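Local coordinates for peptidyl-prolyl cis-trans isomerase FKBP13, chloroplastic (Arabidopsis thaliana, PDB 1U79), which catalyses the cis-trans isomerization of proline peptide bonds in the chloroplast thylakoid lumen and regulates accumulation of the Rieske protein, at residues F7-S10 with L14-C17; V38-L41 with K45-D48; S49-G54 with D122-G127; G79-P82 with K88-L91; R102-K107 with C111-A116. All blocks are in the same frame, centred on the assembly; numbering follows the deposited sequence.

Contact 1 (F7-S10 with L14-C17); sequences FSVS and LAFC
Leu14, just ahead of strand 15-18, gives its carbonyl to Ser10. Leu14 O takes two donors from that one residue. Ser10 N reaches Leu14 O at 3.1 Å, tilted from the carbonyl plane. Ser10 OG comes closer, 2.7 Å from Leu14 O, in the carbonyl plane and on a lone pair. The hydroxyl can do this because OG sits between the backbone N and the carbonyl carbon (chi1 75°). It also bonds to Ser12 OG within the turn. With an alanine here, Leu14 O would probably be left with the amide bond alone across the hairpin, and the tie to Ser12 would be lost. Ala15 is next. It faces Val9 in an antiparallel non-hydrogen-bonded pair. Its CB lies 3.8 Å from Phe7 CB and 4.0 Å from Val9 CG2. Phe16 then pairs with Ser8 as the hydrogen-bonded pair. Ser8 N donates to Phe16 O at 2.8 Å, and Phe16 N donates back to Ser8 O at 3.0 Å. On the same face as Ser8, the Phe16 ring brings CE1 to 3.5 Å from Ser8 CB. The ring's other neighbours include Pro81 and Arg89. Cys17 ends the segment. Its SG lies obliquely to the Phe7 ring, 4.2 Å from Phe7 CE2, in a sulfur-aromatic contact. The same sulfur forms the disulfide with Cys5. The two strands thus form a beta hairpin at the N-terminal end of the modelled chain. Its chemistry is mixed: backbone bonds and one serine hydroxyl set the pairing, while a covalent bond beside an aromatic ring ties down the far end.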
loop_
_atom_site.group_PDB
_atom_site.type_symbol
_atom_site.label_atom_id
_atom_site.label_comp_id
_atom_site.label_asym_id
_atom_site.label_seq_id
_atom_site.Cartn_x
_atom_site.Cartn_y
_atom_site.Cartn_z
ATOM N N PHE A 7 -11.434 9.025 -3.845
ATOM C CA PHE A 7 -10.996 8.414 -2.605
ATOM C C PHE A 7 -12.017 8.518 -1.485
ATOM O O PHE A 7 -12.799 9.473 -1.411
ATOM C CB PHE A 7 -9.703 9.061 -2.103
ATOM C CG PHE A 7 -8.484 8.700 -2.896
ATOM C CD1 PHE A 7 -7.839 9.658 -3.672
ATOM C CD2 PHE A 7 -7.956 7.413 -2.840
ATOM C CE1 PHE A 7 -6.671 9.340 -4.385
ATOM C CE2 PHE A 7 -6.797 7.087 -3.545
ATOM C CZ PHE A 7 -6.156 8.061 -4.320
ATOM N N SER A 8 -12.006 7.507 -0.629
ATOM C CA SER A 8 -12.834 7.480 0.564
ATOM C C SER A 8 -11.722 7.740 1.572
ATOM O O SER A 8 -10.736 7.010 1.592
ATOM C CB SER A 8 -13.437 6.093 0.798
ATOM O OG SER A 8 -13.990 6.006 2.100
ATOM N N VAL A 9 -11.861 8.783 2.381
ATOM C CA VAL A 9 -10.827 9.131 3.352
ATOM C C VAL A 9 -11.242 8.682 4.749
ATOM O O VAL A 9 -12.276 9.113 5.255
ATOM C CB VAL A 9 -10.578 10.664 3.347
ATOM C CG1 VAL A 9 -9.369 11.027 4.218
ATOM C CG2 VAL A 9 -10.382 11.137 1.934
ATOM N N SER A 10 -10.442 7.803 5.352
ATOM C CA SER A 10 -10.712 7.284 6.688
ATOM C C SER A 10 -10.274 8.295 7.740
ATOM O O SER A 10 -9.589 9.266 7.427
ATOM C CB SER A 10 -9.954 5.969 6.907
ATOM O OG SER A 10 -8.575 6.214 7.112
ATOM N N LEU A 14 -5.635 7.858 5.838
ATOM C CA LEU A 14 -5.388 6.803 4.864
ATOM C C LEU A 14 -6.640 6.740 3.999
ATOM O O LEU A 14 -7.744 6.528 4.515
ATOM C CB LEU A 14 -5.172 5.458 5.574
ATOM C CG LEU A 14 -4.792 4.245 4.725
ATOM C CD1 LEU A 14 -3.468 4.495 3.996
ATOM C CD2 LEU A 14 -4.675 3.021 5.629
ATOM N N ALA A 15 -6.484 6.918 2.692
ATOM C CA ALA A 15 -7.636 6.889 1.799
ATOM C C ALA A 15 -7.504 5.790 0.758
ATOM O O ALA A 15 -6.397 5.360 0.427
ATOM C CB ALA A 15 -7.804 8.231 1.120
ATOM N N PHE A 16 -8.636 5.340 0.239
ATOM C CA PHE A 16 -8.619 4.274 -0.742
ATOM C C PHE A 16 -9.785 4.375 -1.711
ATOM O O PHE A 16 -10.742 5.114 -1.488
ATOM C CB PHE A 16 -8.736 2.923 -0.039
ATOM C CG PHE A 16 -10.155 2.592 0.379
ATOM C CD1 PHE A 16 -10.745 3.238 1.458
ATOM C CD2 PHE A 16 -10.919 1.693 -0.361
ATOM C CE1 PHE A 16 -12.088 2.996 1.796
ATOM C CE2 PHE A 16 -12.263 1.446 -0.030
ATOM C CZ PHE A 16 -12.840 2.104 1.052
ATOM N N CYS A 17 -9.680 3.607 -2.786
ATOM C CA CYS A 17 -10.736 3.476 -3.777
ATOM C C CYS A 17 -10.513 2.089 -4.356
ATOM O O CYS A 17 -9.390 1.743 -4.725
ATOM C CB CYS A 17 -10.643 4.539 -4.883
ATOM S SG CYS A 17 -9.107 4.523 -5.858
#

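Contact 2 (V38-L41 with K45-D48); sequences VGKL and KVFD
Phe47 lays its ring against the backbone of Gly39. Its CB leads to CG with chi1 61°, between the backbone N and the carbonyl carbon, and this turns the ring back over the neighbouring strand. CG lies 3.7 Å from Gly39 O. CD2 meets Leu41 CD2 at 3.8 Å, and CE2 beyond it is 3.4 Å from Lys40 N. At the far end of the ring, CE1 and CZ lie under Gly39 CA, which stands over the ring face in a CH-pi contact; CZ is 3.7 Å from Gly39 CA. The strands form an antiparallel beta hairpin with a classic beta bulge, in which Phe47 and Asp48 both face Gly39. Gly39 O accepts from Phe47 N at 2.9 Å and only weakly from Asp48 N. Gly39 N donates to Asp48 O at 2.7 Å, nearly straight. Past the bulge, Leu41 N bonds to Lys45 O at 2.8 Å. On the face away from Asp48, Val46 CG2 packs on Lys40 CG at 3.8 Å, and Val46 CG1 meets Val38 CG1. The Asp48 carboxylate turns to Tyr37 OH and Arg53. The Phe47 ring also meets Phe121, with the planes nearly perpendicular.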
loop_
_atom_site.group_PDB
_atom_site.type_symbol
_atom_site.label_atom_id
_atom_site.label_comp_id
_atom_site.label_asym_id
_atom_site.label_seq_id
_atom_site.Cartn_x
_atom_site.Cartn_y
_atom_site.Cartn_z
ATOM N N VAL A 38 2.528 -0.810 -7.699
ATOM C CA VAL A 38 3.240 0.312 -8.291
ATOM C C VAL A 38 3.084 1.437 -7.285
ATOM O O VAL A 38 1.965 1.821 -6.932
ATOM C CB VAL A 38 2.644 0.782 -9.634
ATOM C CG1 VAL A 38 3.351 2.071 -10.076
ATOM C CG2 VAL A 38 2.817 -0.294 -10.708
ATOM N N GLY A 39 4.211 1.946 -6.804
ATOM C CA GLY A 39 4.178 3.028 -5.840
ATOM C C GLY A 39 4.697 4.290 -6.493
ATOM O O GLY A 39 5.778 4.288 -7.101
ATOM N N LYS A 40 3.931 5.367 -6.369
ATOM C CA LYS A 40 4.302 6.649 -6.957
ATOM C C LYS A 40 4.152 7.786 -5.962
ATOM O O LYS A 40 3.361 7.709 -5.008
ATOM C CB LYS A 40 3.403 6.994 -8.141
ATOM C CG LYS A 40 3.216 5.935 -9.201
ATOM C CD LYS A 40 2.161 6.449 -10.189
ATOM C CE LYS A 40 1.922 5.492 -11.342
ATOM N NZ LYS A 40 0.767 5.961 -12.169
ATOM N N LEU A 41 4.895 8.858 -6.210
ATOM C CA LEU A 41 4.812 10.043 -5.376
ATOM C C LEU A 41 3.677 10.848 -6.007
ATOM O O LEU A 41 3.189 10.490 -7.078
ATOM C CB LEU A 41 6.125 10.834 -5.436
ATOM C CG LEU A 41 7.370 10.122 -4.898
ATOM C CD1 LEU A 41 8.614 11.021 -5.076
ATOM C CD2 LEU A 41 7.157 9.786 -3.421
ATOM N N LYS A 45 5.896 10.352 -10.131
ATOM C CA LYS A 45 7.157 9.623 -10.161
ATOM C C LYS A 45 7.014 8.250 -9.510
ATOM O O LYS A 45 6.593 8.143 -8.360
ATOM C CB LYS A 45 8.239 10.434 -9.435
ATOM C CG LYS A 45 9.674 9.957 -9.652
ATOM C CD LYS A 45 10.002 8.698 -8.864
ATOM C CE LYS A 45 11.424 8.237 -9.143
ATOM N NZ LYS A 45 12.409 9.320 -8.868
ATOM N N VAL A 46 7.360 7.201 -10.253
ATOM C CA VAL A 46 7.291 5.844 -9.723
ATOM C C VAL A 46 8.560 5.584 -8.926
ATOM O O VAL A 46 9.662 5.603 -9.491
ATOM C CB VAL A 46 7.198 4.786 -10.852
ATOM C CG1 VAL A 46 7.237 3.378 -10.253
ATOM C CG2 VAL A 46 5.916 4.972 -11.648
ATOM N N PHE A 47 8.416 5.341 -7.624
ATOM C CA PHE A 47 9.577 5.080 -6.777
ATOM C C PHE A 47 9.845 3.603 -6.558
ATOM O O PHE A 47 10.885 3.241 -6.013
ATOM C CB PHE A 47 9.446 5.785 -5.411
ATOM C CG PHE A 47 8.251 5.341 -4.584
ATOM C CD1 PHE A 47 8.252 4.117 -3.917
ATOM C CD2 PHE A 47 7.130 6.162 -4.471
ATOM C CE1 PHE A 47 7.148 3.710 -3.147
ATOM C CE2 PHE A 47 6.018 5.766 -3.707
ATOM C CZ PHE A 47 6.031 4.539 -3.046
ATOM N N ASP A 48 8.912 2.749 -6.973
ATOM C CA ASP A 48 9.079 1.315 -6.794
ATOM C C ASP A 48 7.869 0.561 -7.324
ATOM O O ASP A 48 6.754 1.085 -7.335
ATOM C CB ASP A 48 9.270 0.994 -5.306
ATOM C CG ASP A 48 9.510 -0.491 -5.044
ATOM O OD1 ASP A 48 10.067 -1.184 -5.923
ATOM O OD2 ASP A 48 9.158 -0.964 -3.943
#

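Contact 3 (S49-G54 with D122-G127); sequences SSYNRG and DIEYIG
Tyr51 and Glu124 both start with CG anti to their own carbonyl carbon, chi1 -61° for Tyr51 and -75° for Glu124. The first torsion carries the phenol away from its short helix and across to strand 119-128. The second, with an extended chi2, sends the carboxylate out from the strand to meet it. The two side chains cross at about a right angle. Tyr51 OH donates to Glu124 OE2 at 3.0 Å, a weak hydrogen bond. Glu124 OE1 is also near, 3.2 Å from Tyr51 OH, but at too poor an angle for a hydrogen bond. OE2 lies at the ring edge, near the ring plane. The ring and carboxylate planes are turned 40° apart. The contact is small, 65 Å² in all, and rests on these two side chains. It lies at the surface, with this one weak bond across it.

The base of the tyrosine is set by the turn that carries it. Ser49 is the N-cap of the short, weakly bonded helix 50-53. Its OG accepts from Asn52 N at 3.0 Å. At the other end Gly54, with positive phi, is the C-prime residue of a Schellman motif. The Tyr51 ring has further support from His36, whose ring stacks on it, and from Val38. Both belong to strand 32-40, which runs between the helix and strand 119-128. Glu124 pairs through its backbone with His36 of that strand. The phenol therefore spans strand 32-40 and bonds on its far side to strand 119-128 of the main antiparallel sheet.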
loop_
_atom_site.group_PDB
_atom_site.type_symbol
_atom_site.label_atom_id
_atom_site.label_comp_id
_atom_site.label_asym_id
_atom_site.label_seq_id
_atom_site.Cartn_x
_atom_site.Cartn_y
_atom_site.Cartn_z
ATOM N N SER A 49 8.107 -0.664 -7.779
ATOM C CA SER A 49 7.041 -1.511 -8.285
ATOM C C SER A 49 7.508 -2.955 -8.316
ATOM O O SER A 49 8.699 -3.239 -8.491
ATOM C CB SER A 49 6.601 -1.065 -9.684
ATOM O OG SER A 49 7.480 -1.521 -10.693
ATOM N N SER A 50 6.565 -3.868 -8.122
ATOM C CA SER A 50 6.865 -5.296 -8.151
ATOM C C SER A 50 7.321 -5.656 -9.556
ATOM O O SER A 50 8.207 -6.496 -9.743
ATOM C CB SER A 50 5.612 -6.095 -7.807
ATOM O OG SER A 50 4.520 -5.668 -8.617
ATOM N N TYR A 51 6.696 -5.013 -10.541
ATOM C CA TYR A 51 7.002 -5.232 -11.952
ATOM C C TYR A 51 8.470 -4.941 -12.247
ATOM O O TYR A 51 9.116 -5.678 -12.994
ATOM C CB TYR A 51 6.102 -4.344 -12.813
ATOM C CG TYR A 51 4.635 -4.658 -12.611
ATOM C CD1 TYR A 51 4.090 -5.840 -13.099
ATOM C CD2 TYR A 51 3.817 -3.814 -11.858
ATOM C CE1 TYR A 51 2.767 -6.186 -12.845
ATOM C CE2 TYR A 51 2.481 -4.151 -11.592
ATOM C CZ TYR A 51 1.971 -5.342 -12.091
ATOM O OH TYR A 51 0.666 -5.697 -11.839
ATOM N N ASN A 52 8.995 -3.875 -11.655
ATOM C CA ASN A 52 10.395 -3.514 -11.854
ATOM C C ASN A 52 11.287 -4.567 -11.196
ATOM O O ASN A 52 12.418 -4.807 -11.638
ATOM C CB ASN A 52 10.680 -2.138 -11.252
ATOM C CG ASN A 52 12.108 -1.670 -11.508
ATOM O OD1 ASN A 52 12.523 -1.490 -12.656
ATOM N ND2 ASN A 52 12.868 -1.477 -10.435
ATOM N N ARG A 53 10.770 -5.205 -10.151
ATOM C CA ARG A 53 11.512 -6.237 -9.440
ATOM C C ARG A 53 11.339 -7.587 -10.128
ATOM O O ARG A 53 12.049 -8.543 -9.828
ATOM C CB ARG A 53 11.038 -6.329 -7.982
ATOM C CG ARG A 53 11.291 -5.061 -7.172
ATOM C CD ARG A 53 10.642 -5.111 -5.793
ATOM N NE ARG A 53 10.857 -3.862 -5.068
ATOM C CZ ARG A 53 11.817 -3.664 -4.169
ATOM N NH1 ARG A 53 11.932 -2.484 -3.571
ATOM N NH2 ARG A 53 12.647 -4.649 -3.846
ATOM N N GLY A 54 10.384 -7.661 -11.047
ATOM C CA GLY A 54 10.150 -8.898 -11.764
ATOM C C GLY A 54 9.397 -9.963 -10.996
ATOM O O GLY A 54 9.321 -11.107 -11.429
ATOM N N ASP A 122 -0.901 1.397 -6.230
ATOM C CA ASP A 122 -1.939 0.687 -6.954
ATOM C C ASP A 122 -1.592 -0.712 -6.477
ATOM O O ASP A 122 -0.497 -1.210 -6.746
ATOM C CB ASP A 122 -1.757 0.814 -8.464
ATOM C CG ASP A 122 -2.803 1.714 -9.095
ATOM O OD1 ASP A 122 -3.338 2.593 -8.384
ATOM O OD2 ASP A 122 -3.085 1.554 -10.302
ATOM N N ILE A 123 -2.491 -1.321 -5.714
ATOM C CA ILE A 123 -2.227 -2.648 -5.185
ATOM C C ILE A 123 -3.109 -3.723 -5.801
ATOM O O ILE A 123 -4.331 -3.571 -5.899
ATOM C CB ILE A 123 -2.410 -2.673 -3.649
ATOM C CG1 ILE A 123 -1.472 -1.642 -3.008
ATOM C CG2 ILE A 123 -2.127 -4.076 -3.108
ATOM C CD1 ILE A 123 -1.386 -1.717 -1.507
ATOM N N GLU A 124 -2.467 -4.807 -6.219
ATOM C CA GLU A 124 -3.164 -5.943 -6.783
ATOM C C GLU A 124 -2.952 -7.101 -5.820
ATOM O O GLU A 124 -1.885 -7.717 -5.786
ATOM C CB GLU A 124 -2.625 -6.267 -8.179
ATOM C CG GLU A 124 -3.122 -5.270 -9.217
ATOM C CD GLU A 124 -2.382 -5.345 -10.524
ATOM O OE1 GLU A 124 -2.351 -6.426 -11.145
ATOM O OE2 GLU A 124 -1.833 -4.307 -10.940
ATOM N N TYR A 125 -3.979 -7.360 -5.012
ATOM C CA TYR A 125 -3.951 -8.440 -4.029
ATOM C C TYR A 125 -4.281 -9.732 -4.763
ATOM O O TYR A 125 -5.446 -10.022 -5.048
ATOM C CB TYR A 125 -4.987 -8.170 -2.929
ATOM C CG TYR A 125 -5.116 -9.271 -1.891
ATOM C CD1 TYR A 125 -6.328 -9.489 -1.234
ATOM C CD2 TYR A 125 -4.035 -10.105 -1.579
ATOM C CE1 TYR A 125 -6.469 -10.515 -0.297
ATOM C CE2 TYR A 125 -4.164 -11.133 -0.641
ATOM C CZ TYR A 125 -5.389 -11.329 -0.008
ATOM O OH TYR A 125 -5.529 -12.338 0.909
ATOM N N ILE A 126 -3.245 -10.495 -5.091
ATOM C CA ILE A 126 -3.404 -11.756 -5.809
ATOM C C ILE A 126 -4.057 -12.820 -4.936
ATOM O O ILE A 126 -4.858 -13.625 -5.414
ATOM C CB ILE A 126 -2.037 -12.286 -6.292
ATOM C CG1 ILE A 126 -1.301 -11.178 -7.048
ATOM C CG2 ILE A 126 -2.233 -13.500 -7.216
ATOM C CD1 ILE A 126 -2.047 -10.684 -8.277
ATOM N N GLY A 127 -3.713 -12.812 -3.655
ATOM C CA GLY A 127 -4.269 -13.782 -2.726
ATOM C C GLY A 127 -3.178 -14.346 -1.836
ATOM O O GLY A 127 -2.087 -13.781 -1.756
#

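Contact 4 (G79-P82 with K88-L91); sequences GIPP and KRTL
Arg89 grips the carbonyl of Pro81 end-on with both terminal nitrogens, NH1 and NH2. NH2 donates to Pro81 O at 2.9 Å, and NH1 donates to the same oxygen at 3.0 Å. The oxygen lies in the guanidinium plane, 3° out of it. It is not met alike by the two donors. NH2 lies nearly along the C=O axis, while NH1 stands above the carbonyl plane. The side chain reaches this position by an extended start and one bend. CG is anti to the backbone N (chi1 172°) and chi2 is also extended. The chain then turns at chi3, -69°, which points the flat end group at the loop after helix 68-75. Carbons of Ile80 and Pro81 pack against the guanidinium nitrogens. Ile80 CG2, anti to its own backbone N, touches Arg89 NH2 at 3.7 Å. Pro81 CG, part of a C-gamma endo ring, lies 3.9 Å from Arg89 NH1. Pro82 O is 3.5 Å from Arg89 NH1, oblique to the guanidinium.

The guanidinium has partners beyond the loop. NE forms a salt bridge with Asp18, and NH2 also bonds to Gly73 O. Phe16 packs on the arginine from strand 15-18. A methionine in place of Arg89 would probably leave the Pro81 carbonyl without both its donors and the Asp18 carboxylate without its mate. The contact thus joins strand 88-93 to the loop before it through a buried cation. Its charge is likely to be balanced mainly by Asp18, while the carbonyls of Pro81 and Gly73 accept from its terminal nitrogens.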
loop_
_atom_site.group_PDB
_atom_site.type_symbol
_atom_site.label_atom_id
_atom_site.label_comp_id
_atom_site.label_asym_id
_atom_site.label_seq_id
_atom_site.Cartn_x
_atom_site.Cartn_y
_atom_site.Cartn_z
ATOM N N GLY A 79 -12.986 2.783 9.052
ATOM C CA GLY A 79 -13.267 3.489 7.820
ATOM C C GLY A 79 -12.630 2.843 6.598
ATOM O O GLY A 79 -12.760 3.349 5.487
ATOM N N ILE A 80 -11.932 1.730 6.791
ATOM C CA ILE A 80 -11.309 1.046 5.666
ATOM C C ILE A 80 -11.615 -0.445 5.645
ATOM O O ILE A 80 -11.130 -1.198 6.487
ATOM C CB ILE A 80 -9.768 1.220 5.672
ATOM C CG1 ILE A 80 -9.416 2.696 5.498
ATOM C CG2 ILE A 80 -9.142 0.388 4.546
ATOM C CD1 ILE A 80 -7.937 2.977 5.393
ATOM N N PRO A 81 -12.443 -0.888 4.686
ATOM C CA PRO A 81 -12.763 -2.312 4.613
ATOM C C PRO A 81 -11.568 -3.043 4.024
ATOM O O PRO A 81 -10.757 -2.453 3.316
ATOM C CB PRO A 81 -13.968 -2.350 3.679
ATOM C CG PRO A 81 -13.664 -1.243 2.729
ATOM C CD PRO A 81 -13.144 -0.137 3.630
ATOM N N PRO A 82 -11.464 -4.346 4.279
ATOM C CA PRO A 82 -10.359 -5.163 3.772
ATOM C C PRO A 82 -10.421 -5.357 2.274
ATOM O O PRO A 82 -11.496 -5.296 1.672
ATOM C CB PRO A 82 -10.557 -6.512 4.471
ATOM C CG PRO A 82 -11.600 -6.249 5.540
ATOM C CD PRO A 82 -12.450 -5.174 4.987
ATOM N N LYS A 88 -8.199 -4.928 -6.835
ATOM C CA LYS A 88 -7.214 -3.910 -7.209
ATOM C C LYS A 88 -7.644 -2.656 -6.485
ATOM O O LYS A 88 -8.754 -2.158 -6.686
ATOM C CB LYS A 88 -7.202 -3.644 -8.709
ATOM C CG LYS A 88 -6.251 -2.517 -9.115
ATOM C CD LYS A 88 -6.355 -2.257 -10.606
ATOM C CE LYS A 88 -5.388 -1.179 -11.055
ATOM N NZ LYS A 88 -5.571 -0.910 -12.501
ATOM N N ARG A 89 -6.758 -2.149 -5.642
ATOM C CA ARG A 89 -7.059 -0.980 -4.845
ATOM C C ARG A 89 -5.990 0.092 -4.946
ATOM O O ARG A 89 -4.798 -0.205 -5.037
ATOM C CB ARG A 89 -7.213 -1.391 -3.374
ATOM C CG ARG A 89 -7.331 -0.212 -2.403
ATOM C CD ARG A 89 -7.622 -0.668 -0.975
ATOM N NE ARG A 89 -8.962 -1.238 -0.839
ATOM C CZ ARG A 89 -9.488 -1.632 0.314
ATOM N NH1 ARG A 89 -10.720 -2.132 0.341
ATOM N NH2 ARG A 89 -8.780 -1.539 1.439
ATOM N N THR A 90 -6.423 1.342 -4.942
ATOM C CA THR A 90 -5.474 2.436 -4.968
ATOM C C THR A 90 -5.465 2.958 -3.545
ATOM O O THR A 90 -6.522 3.080 -2.918
ATOM C CB THR A 90 -5.908 3.553 -5.934
ATOM O OG1 THR A 90 -5.947 3.037 -7.266
ATOM C CG2 THR A 90 -4.923 4.702 -5.890
ATOM N N LEU A 91 -4.278 3.233 -3.021
ATOM C CA LEU A 91 -4.154 3.743 -1.665
ATOM C C LEU A 91 -3.395 5.058 -1.639
ATOM O O LEU A 91 -2.384 5.211 -2.334
ATOM C CB LEU A 91 -3.391 2.754 -0.773
ATOM C CG LEU A 91 -3.969 1.408 -0.335
ATOM C CD1 LEU A 91 -2.880 0.673 0.454
ATOM C CD2 LEU A 91 -5.227 1.609 0.537
#

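Contact 5 (R102-K107 with C111-A116); sequences RGAGCK and CLIPPA
A two-stranded antiparallel hairpin closed by a disulfide projects here from the surface of the FKBP domain. Cys106 and Cys111 form its non-hydrogen-bonded pair, and their SG atoms are joined at 2.0 Å with chi3 95°. Both SG atoms stand anti to their own carbonyl carbon. FKBP13 is regulated by redox, and this disulfide is consistent with such a switch. Ala104 and Ile113 make the hydrogen-bonded pair. Ala104 N donates to Ile113 O at 3.0 Å, on a lone pair, and Ile113 N returns a bond to Ala104 O at the same length. Leu112 and Ile113 both face Ala104, which marks a classic beta bulge. Leu112 N turns instead to Gly105 O, 2.8 Å away and above that carbonyl plane. Positive phi and close neighbours, Ile113 O for Gly103 and Leu112 CB for Gly105, probably favour glycine at both places. Tyr99 packs on Ala104 and Ile113, while Phe47 touches Leu112 and Ile113. On the face away from the disulfide, Ile113 CD1 comes to 4.0 Å from Ala104 CB.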
loop_
_atom_site.group_PDB
_atom_site.type_symbol
_atom_site.label_atom_id
_atom_site.label_comp_id
_atom_site.label_asym_id
_atom_site.label_seq_id
_atom_site.Cartn_x
_atom_site.Cartn_y
_atom_site.Cartn_z
ATOM N N ARG A 102 11.366 11.134 7.712
ATOM C CA ARG A 102 12.648 10.491 7.527
ATOM C C ARG A 102 12.875 10.224 6.040
ATOM O O ARG A 102 13.974 10.423 5.523
ATOM C CB ARG A 102 12.630 9.185 8.306
ATOM C CG ARG A 102 13.955 8.682 8.807
ATOM C CD ARG A 102 13.677 7.507 9.730
ATOM N NE ARG A 102 14.884 6.894 10.271
ATOM C CZ ARG A 102 14.878 5.855 11.100
ATOM N NH1 ARG A 102 13.726 5.319 11.483
ATOM N NH2 ARG A 102 16.019 5.349 11.546
ATOM N N GLY A 103 11.820 9.793 5.354
ATOM C CA GLY A 103 11.940 9.479 3.943
ATOM C C GLY A 103 12.504 8.077 3.806
ATOM O O GLY A 103 12.694 7.388 4.808
ATOM N N ALA A 104 12.769 7.644 2.578
ATOM C CA ALA A 104 13.314 6.314 2.346
ATOM C C ALA A 104 14.194 6.316 1.102
ATOM O O ALA A 104 14.076 7.199 0.255
ATOM C CB ALA A 104 12.183 5.307 2.186
ATOM N N GLY A 105 15.062 5.316 0.989
ATOM C CA GLY A 105 15.958 5.248 -0.153
ATOM C C GLY A 105 16.808 6.498 -0.135
ATOM O O GLY A 105 16.907 7.220 -1.135
ATOM N N CYS A 106 17.419 6.752 1.018
ATOM C CA CYS A 106 18.237 7.931 1.209
ATOM C C CYS A 106 19.744 7.761 1.035
ATOM O O CYS A 106 20.329 6.718 1.337
ATOM C CB CYS A 106 18.007 8.520 2.603
ATOM S SG CYS A 106 16.301 8.942 3.091
ATOM N N LYS A 107 20.346 8.829 0.537
ATOM C CA LYS A 107 21.776 8.948 0.348
ATOM C C LYS A 107 21.956 10.301 1.009
ATOM O O LYS A 107 21.680 11.342 0.415
ATOM C CB LYS A 107 22.126 8.993 -1.142
ATOM C CG LYS A 107 21.965 7.636 -1.826
ATOM C CD LYS A 107 22.193 7.685 -3.334
ATOM C CE LYS A 107 22.077 6.275 -3.919
ATOM N NZ LYS A 107 22.103 6.241 -5.407
ATOM N N CYS A 111 16.613 11.693 -0.624
ATOM C CA CYS A 111 15.919 10.407 -0.621
ATOM C C CYS A 111 14.990 10.147 -1.813
ATOM O O CYS A 111 14.313 11.057 -2.293
ATOM C CB CYS A 111 15.098 10.291 0.663
ATOM S SG CYS A 111 15.941 10.746 2.217
ATOM N N LEU A 112 14.960 8.897 -2.271
ATOM C CA LEU A 112 14.089 8.480 -3.371
ATOM C C LEU A 112 12.663 8.869 -2.977
ATOM O O LEU A 112 11.873 9.325 -3.800
ATOM C CB LEU A 112 14.177 6.963 -3.560
ATOM C CG LEU A 112 13.297 6.351 -4.658
ATOM C CD1 LEU A 112 13.743 6.863 -6.012
ATOM C CD2 LEU A 112 13.393 4.826 -4.615
ATOM N N ILE A 113 12.345 8.651 -1.708
ATOM C CA ILE A 113 11.049 9.020 -1.147
ATOM C C ILE A 113 11.361 10.167 -0.195
ATOM O O ILE A 113 11.876 9.958 0.901
ATOM C CB ILE A 113 10.408 7.860 -0.364
ATOM C CG1 ILE A 113 9.934 6.783 -1.339
ATOM C CG2 ILE A 113 9.230 8.370 0.472
ATOM C CD1 ILE A 113 9.366 5.549 -0.651
ATOM N N PRO A 114 11.087 11.404 -0.624
ATOM C CA PRO A 114 11.336 12.594 0.182
ATOM C C PRO A 114 10.643 12.565 1.533
ATOM O O PRO A 114 9.625 11.875 1.723
ATOM C CB PRO A 114 10.787 13.723 -0.689
ATOM C CG PRO A 114 10.949 13.200 -2.072
ATOM C CD PRO A 114 10.506 11.774 -1.927
ATOM N N PRO A 115 11.194 13.308 2.501
ATOM C CA PRO A 115 10.595 13.360 3.832
ATOM C C PRO A 115 9.154 13.872 3.701
ATOM O O PRO A 115 8.862 14.694 2.826
ATOM C CB PRO A 115 11.478 14.362 4.568
ATOM C CG PRO A 115 12.846 14.160 3.921
ATOM C CD PRO A 115 12.481 14.036 2.455
ATOM N N ALA A 116 8.264 13.363 4.554
ATOM C CA ALA A 116 6.865 13.791 4.593
ATOM C C ALA A 116 6.105 13.549 3.301
ATOM O O ALA A 116 5.209 14.318 2.943
ATOM C CB ALA A 116 6.788 15.277 4.972
#

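In the fold
Contacts 1 to 4 all reach the main antiparallel sheet of the FKBP domain. Contact 5 stands apart in a small two-stranded sheet. Contact 1 comes first in the chain, then contact 2; the loop spanned by contact 3 encloses contacts 4 and 5. Contacts 1 and 4 have centres 7 Å apart and share neighbouring strands 15-18 and 88-93. Contacts 3 and 4 join through strands 119-128 and 88-93, and contacts 2 and 3 through strands 32-40 and 119-128. Contact 5 packs on contact 2, with centres 13 Å apart. One sheet thus ties contacts 1 to 4 together, while the second disulfide sits in a surface hairpin, the centres of contacts 1 and 5 being 24 Å apart.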